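Local coordinates for NAD-dependent dehydrogenase (Rhizobium meliloti, PDB 4Z0P), which catalyses the NADPH-dependent reduction of glyoxylate and hydroxypyruvate, as a member of the D-isomer-specific 2-hydroxyacid dehydrogenase family, at residues A[7-12]-A[46-51]; A[94-99]-A[290-295]; A[242-247]-A[270-275]. One frame throughout, in Å; residues are numbered along the deposited sequence.

Contact 1 (A[7-12]-A[46-51]); sequences PVIVDL and SGIDYA
Ile9 and Ile48 meet where strands 8-12 and 50-54 begin to run side by side in the five-stranded parallel sheet of the substrate-binding domain, a flavodoxin-like arrangement in this dehydrogenase family. Their side chains cross at about a right angle: Ile9 CD1 rests against the CG2 branch of Ile48 at 3.7 Å. In Ile48 that methyl lies opposite the backbone N across the CA-CB bond while CG1 lies opposite the carbonyl carbon (chi1 -64°), which divides the two branches between two neighbours. CG2 serves Ile9 and also comes to 3.4 Å from Pro7 O, whereas CG1 turns to the proline ring, 4.1 Å from Pro7 CG. Pro7 and Ile48 likewise cross nearly perpendicularly, and Ile33 of the adjoining strand 32-34 touches both.

Further along, Ile9 and Ala51 are parallel bridge partners on the same sheet face, with Ile9 CB 3.9 Å from Ala51 CB. Val8 and Tyr50 project from the other face, but meet loosely, Val8 CG2 lying 4.4 Å from Tyr50 CB. The Tyr50 ring is covered on one face by its neighbour Asp49, whose CB stands over the centre, and its OH is hydrogen-bonded to Glu305 of helix 290-305, tying this face of the sheet to the helix. The one backbone hydrogen bond between the segments is nearly straight: Ile9 N donates to Tyr50 O at 3.0 Å with 173° at the hydrogen. Beyond it, Ala51 CA approaches Ile9 O at 3.2 Å in a CA-H...O contact.

Contact 2 (A[94-99]-A[290-295]); sequences FVDRTL and VRALFV
The N-terminus of helix 97-115 meets the first turns of helix 290-305 through an N-cap aspartate, a bridging water and an aromatic ring. Asp96 and Ala292 touch directly, Asp96 OD2 lying 3.6 Å from the Ala292 methyl, and they are also joined by water 1, which donates to Asp96 OD1 at 2.7 Å and to Ala292 O at 2.8 Å. The two carboxylate oxygens thus have separate tasks: OD1 faces the other helix through the water, while OD2 caps its own. Asp96 OD2 accepts from Thr98 N at 3.0 Å and from Thr98 OG1 at 2.7 Å, and these donors arrive from opposite faces of the carboxylate plane. Two bonds on one oxygen should restrict rotation of the carboxylate. Thr98 OG1 sits between its backbone N and carbonyl carbon (chi1 60°), a setting that turns the hydroxyl back to the cap and lays it against the same Ala292 methyl.

Beside the cap, Phe94 supplies the apolar part. Leu293 CD1 stands over one ring face in a CH-pi contact, 3.9 Å from the centroid and 19° off the ring normal, displaced toward the rim. The ring's far end reaches the helix backbone, with Phe94 CE1 3.6 Å from Leu293 CA. The ring of His296 also meets Phe94, and a bound oxalate lies about 6 Å from the Phe94 side chain (nearest atoms), which places the contact just behind the substrate pocket. An aspartate right before a helix whose carboxylate accepts from the amide two residues on is a typical N-cap, here at the cleft between the two domains.

Contact 3 (A[242-247]-A[270-275]); sequences ADILEC and SRFWDM
Within the NAD(P)-binding Rossmann domain, helix 241-250 packs against the connection that leads from strand 255-258 to strand 278-280, and Leu245 carries most of the contact. Its CD2 methyl lies among Arg271, Phe272 and Met275. On one side it is 3.5 Å from Phe272 CE1; on another, in the conformer of Met275 described, it comes to 3.4 Å from Met275 SD, a distance that holds for that conformer alone because the residue adopts two. The Leu245 and Phe272 side chains approach at a slant, Leu245 CG being 3.8 Å from Phe272 CZ. Ile244 adds a second contact to the ring, its CG2 branch lying near the ring plane at the edge, 3.9 Å from Phe272 CE1.

Arg271 closes the outer side. Its CB is 4.0 Å from Leu245 CD2, and after a bend at chi3 the guanidinium turns one face to that methyl. Its charge is directed elsewhere, to a salt bridge from NH1 to Asp249 near the end of the helix. At the start of the connection Ser270 OG accepts from Phe272 N at 3.1 Å, an ST turn that ties down the backbone from which the aromatic ring projects. Trp273, which takes no part in the contact with Leu245, stacks on His128 of the second subunit, which places the connection at the dimer interface. No hydrogen bond crosses between the segments, so the contact depends largely on van der Waals packing of Leu245 against the Phe272 ring and the Arg271 chain, while the charge of Arg271 is met by Asp249.

In the fold
Along the chain, contact 1 closes before contact 2 opens, and both segments of contact 3 fall between the two halves of contact 2. Contacts 1 and 2 have centres 18 Å apart and touch through helix 290-305: Leu12 packs on Leu293 and Phe294, and Val10 on Phe294. This late helix therefore returns the chain to the substrate-binding domain and its parallel sheet. Contact 3 belongs to the seven-stranded Rossmann domain on the opposite side of the chain's centre, 41 Å from contact 1 and 33 Å from contact 2 between centres. Of the three, contact 2 lies nearest the bound NADPH and an oxalate, consistent with a two-domain dehydrogenase whose active site lies in the interdomain cleft.

Contact 1 (A[7-12]-A[46-51])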
loop_
_atom_site.group_PDB
_atom_site.type_symbol
_atom_site.label_atom_id
_atom_site.label_comp_id
_atom_site.label_asym_id
_atom_site.label_seq_id
_atom_site.Cartn_x
_atom_site.Cartn_y
_atom_site.Cartn_z
ATOM N N PRO A 7 -21.407 28.820 -23.548
ATOM C CA PRO A 7 -20.041 28.504 -23.112
ATOM C C PRO A 7 -19.981 27.776 -21.776
ATOM O O PRO A 7 -20.993 27.668 -21.052
ATOM C CB PRO A 7 -19.374 29.886 -22.973
ATOM C CG PRO A 7 -20.202 30.811 -23.809
ATOM C CD PRO A 7 -21.606 30.274 -23.724
ATOM N N VAL A 8 -18.789 27.287 -21.449
ATOM C CA VAL A 8 -18.528 26.676 -20.156
ATOM C C VAL A 8 -17.379 27.450 -19.562
ATOM O O VAL A 8 -16.333 27.590 -20.198
ATOM C CB VAL A 8 -18.124 25.183 -20.246
ATOM C CG1 VAL A 8 -17.867 24.602 -18.861
ATOM C CG2 VAL A 8 -19.206 24.373 -20.933
ATOM N N ILE A 9 -17.601 27.980 -18.368
ATOM C CA ILE A 9 -16.550 28.652 -17.603
ATOM C C ILE A 9 -15.765 27.587 -16.828
ATOM O O ILE A 9 -16.358 26.736 -16.172
ATOM C CB ILE A 9 -17.169 29.619 -16.586
ATOM C CG1 ILE A 9 -17.847 30.783 -17.320
ATOM C CG2 ILE A 9 -16.127 30.129 -15.601
ATOM C CD1 ILE A 9 -18.903 31.496 -16.494
ATOM N N VAL A 10 -14.440 27.695 -16.903
ATOM C CA VAL A 10 -13.517 26.813 -16.172
ATOM C C VAL A 10 -12.683 27.723 -15.248
ATOM O O VAL A 10 -11.929 28.586 -15.708
ATOM C CB VAL A 10 -12.621 26.012 -17.135
ATOM C CG1 VAL A 10 -11.594 25.189 -16.359
ATOM C CG2 VAL A 10 -13.472 25.092 -18.012
ATOM N N ASP A 11 -12.860 27.539 -13.934
ATOM C CA ASP A 11 -12.117 28.306 -12.921
ATOM C C ASP A 11 -11.613 27.342 -11.860
ATOM O O ASP A 11 -12.186 27.241 -10.768
ATOM C CB ASP A 11 -12.986 29.398 -12.303
ATOM C CG ASP A 11 -12.223 30.320 -11.411
ATOM O OD1 ASP A 11 -10.989 30.321 -11.401
ATOM O OD2 ASP A 11 -12.870 31.085 -10.691
ATOM N N LEU A 12 -10.532 26.642 -12.204
ATOM C CA LEU A 12 -10.016 25.537 -11.418
ATOM C C LEU A 12 -8.617 25.800 -10.941
ATOM O O LEU A 12 -7.703 25.846 -11.759
ATOM C CB LEU A 12 -9.962 24.275 -12.286
ATOM C CG LEU A 12 -11.298 23.715 -12.764
ATOM C CD1 LEU A 12 -11.075 22.583 -13.766
ATOM C CD2 LEU A 12 -12.121 23.246 -11.596
ATOM N N SER A 46 -22.095 37.163 -18.053
ATOM C CA SER A 46 -23.545 37.011 -18.081
ATOM C C SER A 46 -24.000 36.130 -19.236
ATOM O O SER A 46 -23.331 36.009 -20.249
ATOM C CB SER A 46 -24.230 38.371 -18.197
ATOM O OG SER A 46 -23.831 39.233 -17.159
ATOM N N GLY A 47 -25.154 35.517 -19.069
ATOM C CA GLY A 47 -25.736 34.674 -20.096
ATOM C C GLY A 47 -25.109 33.314 -20.286
ATOM O O GLY A 47 -25.524 32.582 -21.168
ATOM N N ILE A 48 -24.154 32.952 -19.427
ATOM C CA ILE A 48 -23.460 31.681 -19.501
ATOM C C ILE A 48 -24.070 30.728 -18.473
ATOM O O ILE A 48 -24.266 31.098 -17.314
ATOM C CB ILE A 48 -21.945 31.863 -19.247
ATOM C CG1 ILE A 48 -21.343 32.731 -20.363
ATOM C CG2 ILE A 48 -21.254 30.500 -19.148
ATOM C CD1 ILE A 48 -19.902 33.101 -20.126
ATOM N N ASP A 49 -24.348 29.504 -18.914
ATOM C CA ASP A 49 -25.144 28.551 -18.137
ATOM C C ASP A 49 -24.348 27.660 -17.181
ATOM O O ASP A 49 -24.917 27.157 -16.204
ATOM C CB ASP A 49 -25.928 27.634 -19.062
ATOM C CG ASP A 49 -27.027 28.335 -19.846
ATOM O OD1 ASP A 49 -27.293 29.540 -19.676
ATOM O OD2 ASP A 49 -27.599 27.624 -20.675
ATOM N N TYR A 50 -23.060 27.416 -17.460
ATOM C CA TYR A 50 -22.313 26.373 -16.759
ATOM C C TYR A 50 -20.933 26.867 -16.341
ATOM O O TYR A 50 -20.271 27.587 -17.096
ATOM C CB TYR A 50 -22.112 25.161 -17.678
ATOM C CG TYR A 50 -23.370 24.680 -18.336
ATOM C CD1 TYR A 50 -24.446 24.257 -17.574
ATOM C CD2 TYR A 50 -23.497 24.638 -19.736
ATOM C CE1 TYR A 50 -25.618 23.820 -18.169
ATOM C CE2 TYR A 50 -24.672 24.197 -20.335
ATOM C CZ TYR A 50 -25.734 23.794 -19.541
ATOM O OH TYR A 50 -26.926 23.355 -20.107
ATOM N N ALA A 51 -20.526 26.488 -15.127
ATOM C CA ALA A 51 -19.176 26.768 -14.608
ATOM C C ALA A 51 -18.677 25.555 -13.857
ATOM O O ALA A 51 -19.474 24.866 -13.200
ATOM C CB ALA A 51 -19.206 27.957 -13.696
#

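Contact 2 (A[94-99]-A[290-295])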
loop_
_atom_site.group_PDB
_atom_site.type_symbol
_atom_site.label_atom_id
_atom_site.label_comp_id
_atom_site.label_asym_id
_atom_site.label_seq_id
_atom_site.Cartn_x
_atom_site.Cartn_y
_atom_site.Cartn_z
ATOM N N PHE A 94 -18.100 16.263 -7.910
ATOM C CA PHE A 94 -17.370 15.303 -8.742
ATOM C C PHE A 94 -17.337 13.929 -8.083
ATOM O O PHE A 94 -16.891 13.779 -6.951
ATOM C CB PHE A 94 -15.945 15.811 -8.970
ATOM C CG PHE A 94 -15.115 15.031 -9.969
ATOM C CD1 PHE A 94 -15.651 14.488 -11.134
ATOM C CD2 PHE A 94 -13.747 14.865 -9.739
ATOM C CE1 PHE A 94 -14.862 13.792 -12.032
ATOM C CE2 PHE A 94 -12.956 14.176 -10.652
ATOM C CZ PHE A 94 -13.513 13.637 -11.787
ATOM N N VAL A 95 -17.882 12.947 -8.794
ATOM C CA VAL A 95 -17.852 11.557 -8.389
ATOM C C VAL A 95 -17.405 10.812 -9.639
ATOM O O VAL A 95 -18.016 10.978 -10.687
ATOM C CB VAL A 95 -19.248 11.075 -7.962
ATOM C CG1 VAL A 95 -19.251 9.575 -7.682
ATOM C CG2 VAL A 95 -19.704 11.814 -6.709
ATOM N N ASP A 96 -16.351 10.002 -9.555
ATOM C CA ASP A 96 -15.813 9.354 -10.742
ATOM C C ASP A 96 -14.887 8.238 -10.305
ATOM O O ASP A 96 -14.212 8.361 -9.281
ATOM C CB ASP A 96 -14.985 10.348 -11.563
ATOM C CG ASP A 96 -14.635 9.831 -12.947
ATOM O OD1 ASP A 96 -15.525 9.880 -13.811
ATOM O OD2 ASP A 96 -13.482 9.375 -13.168
ATOM N N ARG A 97 -14.838 7.171 -11.110
ATOM C CA ARG A 97 -13.944 6.050 -10.822
ATOM C C ARG A 97 -12.508 6.490 -10.623
ATOM O O ARG A 97 -11.803 5.918 -9.802
ATOM C CB ARG A 97 -13.993 5.033 -11.984
ATOM C CG ARG A 97 -12.991 3.893 -11.883
ATOM N N THR A 98 -12.056 7.502 -11.368
ATOM C CA THR A 98 -10.654 7.959 -11.231
ATOM C C THR A 98 -10.388 8.558 -9.851
ATOM O O THR A 98 -9.343 8.298 -9.228
ATOM C CB THR A 98 -10.259 9.022 -12.298
ATOM O OG1 THR A 98 -11.100 10.188 -12.169
ATOM C CG2 THR A 98 -10.327 8.421 -13.697
ATOM N N LEU A 99 -11.356 9.317 -9.334
ATOM C CA LEU A 99 -11.170 9.934 -8.015
ATOM C C LEU A 99 -11.194 8.873 -6.913
ATOM O O LEU A 99 -10.334 8.822 -6.015
ATOM C CB LEU A 99 -12.252 11.005 -7.786
ATOM C CG LEU A 99 -12.015 11.927 -6.595
ATOM C CD1 LEU A 99 -10.863 12.868 -6.812
ATOM C CD2 LEU A 99 -13.282 12.757 -6.388
ATOM N N VAL A 290 -8.388 15.908 -14.703
ATOM C CA VAL A 290 -9.135 17.001 -15.335
ATOM C C VAL A 290 -9.848 16.498 -16.574
ATOM O O VAL A 290 -10.988 16.899 -16.847
ATOM C CB VAL A 290 -8.266 18.243 -15.644
ATOM C CG1 VAL A 290 -9.148 19.396 -16.114
ATOM C CG2 VAL A 290 -7.518 18.669 -14.391
ATOM N N ARG A 291 -9.227 15.596 -17.327
ATOM C CA ARG A 291 -9.950 15.011 -18.473
ATOM C C ARG A 291 -11.251 14.330 -17.997
ATOM O O ARG A 291 -12.302 14.503 -18.587
ATOM C CB ARG A 291 -9.063 14.008 -19.220
ATOM C CG ARG A 291 -9.644 13.487 -20.528
ATOM C CD ARG A 291 -8.644 12.603 -21.276
ATOM N N ALA A 292 -11.150 13.512 -16.949
ATOM C CA ALA A 292 -12.302 12.792 -16.421
ATOM C C ALA A 292 -13.363 13.763 -15.866
ATOM O O ALA A 292 -14.557 13.542 -16.045
ATOM C CB ALA A 292 -11.862 11.770 -15.353
ATOM N N LEU A 293 -12.915 14.821 -15.199
ATOM C CA LEU A 293 -13.792 15.890 -14.741
ATOM C C LEU A 293 -14.595 16.490 -15.884
ATOM O O LEU A 293 -15.820 16.608 -15.793
ATOM C CB LEU A 293 -12.977 16.970 -14.034
ATOM C CG LEU A 293 -13.771 18.179 -13.545
ATOM C CD1 LEU A 293 -14.819 17.811 -12.502
ATOM C CD2 LEU A 293 -12.758 19.198 -13.016
ATOM N N PHE A 294 -13.924 16.828 -16.980
ATOM C CA PHE A 294 -14.617 17.416 -18.122
ATOM C C PHE A 294 -15.578 16.421 -18.803
ATOM O O PHE A 294 -16.669 16.811 -19.197
ATOM C CB PHE A 294 -13.640 17.996 -19.147
ATOM C CG PHE A 294 -12.874 19.200 -18.671
ATOM C CD1 PHE A 294 -13.296 19.985 -17.569
ATOM C CD2 PHE A 294 -11.759 19.612 -19.382
ATOM C CE1 PHE A 294 -12.580 21.105 -17.181
ATOM C CE2 PHE A 294 -11.039 20.741 -18.989
ATOM C CZ PHE A 294 -11.454 21.478 -17.886
ATOM N N VAL A 295 -15.209 15.145 -18.870
ATOM C CA VAL A 295 -16.145 14.127 -19.395
ATOM C C VAL A 295 -17.409 14.062 -18.527
ATOM O O VAL A 295 -18.539 14.021 -19.041
ATOM C CB VAL A 295 -15.459 12.748 -19.500
ATOM C CG1 VAL A 295 -16.479 11.626 -19.733
ATOM C CG2 VAL A 295 -14.431 12.783 -20.618
HETATM O O HOH W 1 -15.496 10.931 -16.297
#

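Contact 3 (A[242-247]-A[270-275])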
loop_
_atom_site.group_PDB
_atom_site.type_symbol
_atom_site.label_atom_id
_atom_site.label_comp_id
_atom_site.label_asym_id
_atom_site.label_seq_id
_atom_site.Cartn_x
_atom_site.Cartn_y
_atom_site.Cartn_z
ATOM N N ALA A 242 -4.360 20.827 17.649
ATOM C CA ALA A 242 -3.759 20.934 18.975
ATOM C C ALA A 242 -3.856 19.591 19.724
ATOM O O ALA A 242 -2.928 19.197 20.438
ATOM C CB ALA A 242 -4.420 22.047 19.783
ATOM N N ASP A 243 -4.992 18.909 19.575
ATOM C CA ASP A 243 -5.236 17.627 20.238
ATOM C C ASP A 243 -4.450 16.498 19.590
ATOM O O ASP A 243 -3.942 15.625 20.280
ATOM C CB ASP A 243 -6.719 17.269 20.206
ATOM C CG ASP A 243 -7.580 18.166 21.058
ATOM O OD1 ASP A 243 -7.085 19.094 21.732
ATOM O OD2 ASP A 243 -8.802 17.896 21.104
ATOM N N ILE A 244 -4.351 16.504 18.268
ATOM C CA ILE A 244 -3.541 15.510 17.564
ATOM C C ILE A 244 -2.108 15.577 18.093
ATOM O O ILE A 244 -1.508 14.559 18.455
ATOM C CB ILE A 244 -3.543 15.713 16.025
ATOM C CG1 ILE A 244 -4.943 15.476 15.421
ATOM C CG2 ILE A 244 -2.569 14.743 15.378
ATOM C CD1 ILE A 244 -5.038 15.872 13.949
ATOM N N LEU A 245 -1.568 16.790 18.149
ATOM C CA LEU A 245 -0.191 16.982 18.632
ATOM C C LEU A 245 -0.006 16.533 20.095
ATOM O O LEU A 245 0.978 15.842 20.401
ATOM C CB LEU A 245 0.246 18.432 18.456
ATOM C CG LEU A 245 0.435 18.878 17.005
ATOM C CD1 LEU A 245 0.468 20.390 16.882
ATOM C CD2 LEU A 245 1.704 18.273 16.442
ATOM N N GLU A 246 -0.924 16.936 20.980
ATOM C CA GLU A 246 -0.899 16.506 22.386
ATOM C C GLU A 246 -0.909 14.990 22.506
ATOM O O GLU A 246 -0.155 14.416 23.292
ATOM C CB GLU A 246 -2.114 17.038 23.154
ATOM C CG GLU A 246 -2.012 18.486 23.565
ATOM C CD GLU A 246 -2.855 18.785 24.786
ATOM O OE1 GLU A 246 -2.365 19.533 25.657
ATOM O OE2 GLU A 246 -3.994 18.262 24.868
ATOM N N CYS A 247 -1.763 14.355 21.703
ATOM C CA CYS A 247 -1.911 12.909 21.751
ATOM C C CYS A 247 -0.730 12.167 21.152
ATOM O O CYS A 247 -0.398 11.085 21.626
ATOM C CB CYS A 247 -3.196 12.475 21.074
ATOM S SG CYS A 247 -4.667 12.919 22.031
ATOM N N SER A 270 4.663 24.664 11.241
ATOM C CA SER A 270 3.939 23.551 11.881
ATOM C C SER A 270 4.889 22.489 12.396
ATOM O O SER A 270 5.849 22.133 11.734
ATOM C CB SER A 270 2.934 22.896 10.912
ATOM O OG SER A 270 2.255 21.805 11.529
ATOM N N ARG A 271 4.592 21.958 13.577
ATOM C CA ARG A 271 5.309 20.795 14.075
ATOM C C ARG A 271 5.126 19.540 13.222
ATOM O O ARG A 271 5.967 18.648 13.288
ATOM C CB ARG A 271 4.884 20.490 15.508
ATOM C CG ARG A 271 5.380 21.533 16.513
ATOM C CD ARG A 271 5.018 21.093 17.925
ATOM N NE ARG A 271 5.660 19.812 18.228
ATOM C CZ ARG A 271 5.221 18.905 19.101
ATOM N NH1 ARG A 271 4.105 19.099 19.783
ATOM N NH2 ARG A 271 5.918 17.786 19.280
ATOM N N PHE A 272 4.050 19.455 12.444
ATOM C CA PHE A 272 3.732 18.201 11.763
ATOM C C PHE A 272 4.823 17.786 10.773
ATOM O O PHE A 272 5.030 16.604 10.569
ATOM C CB PHE A 272 2.394 18.256 11.046
ATOM C CG PHE A 272 1.199 18.238 11.951
ATOM C CD1 PHE A 272 0.991 17.181 12.842
ATOM C CD2 PHE A 272 0.261 19.233 11.882
ATOM C CE1 PHE A 272 -0.117 17.148 13.635
ATOM C CE2 PHE A 272 -0.854 19.227 12.696
ATOM C CZ PHE A 272 -1.033 18.189 13.592
ATOM N N TRP A 273 5.504 18.751 10.152
ATOM C CA TRP A 273 6.516 18.436 9.153
ATOM C C TRP A 273 7.628 17.535 9.685
ATOM O O TRP A 273 8.178 16.732 8.931
ATOM C CB TRP A 273 7.145 19.698 8.588
ATOM C CG TRP A 273 6.213 20.678 7.891
ATOM C CD1 TRP A 273 5.832 21.908 8.340
ATOM C CD2 TRP A 273 5.620 20.531 6.598
ATOM N NE1 TRP A 273 5.039 22.529 7.421
ATOM C CE2 TRP A 273 4.882 21.714 6.336
ATOM C CE3 TRP A 273 5.628 19.522 5.641
ATOM C CZ2 TRP A 273 4.176 21.906 5.162
ATOM C CZ3 TRP A 273 4.929 19.723 4.450
ATOM C CH2 TRP A 273 4.215 20.896 4.217
ATOM N N ASP A 274 8.005 17.723 10.945
ATOM C CA ASP A 274 9.178 17.061 11.531
ATOM C C ASP A 274 8.852 15.937 12.507
ATOM O O ASP A 274 9.767 15.425 13.147
ATOM C CB ASP A 274 10.031 18.082 12.297
ATOM C CG ASP A 274 10.681 19.125 11.400
ATOM O OD1 ASP A 274 10.983 18.841 10.230
ATOM O OD2 ASP A 274 10.929 20.239 11.910
ATOM N N MET A 275 7.591 15.533 12.640
ATOM C CA MET A 275 7.301 14.558 13.660
ATOM C C MET A 275 7.555 13.156 13.205
ATOM O O MET A 275 7.243 12.808 12.078
ATOM C CB MET A 275 5.920 14.739 14.163
ATOM C CG MET A 275 5.951 15.904 15.100
ATOM S SD MET A 275 4.284 16.340 15.401
ATOM C CE MET A 275 3.946 15.185 16.732
#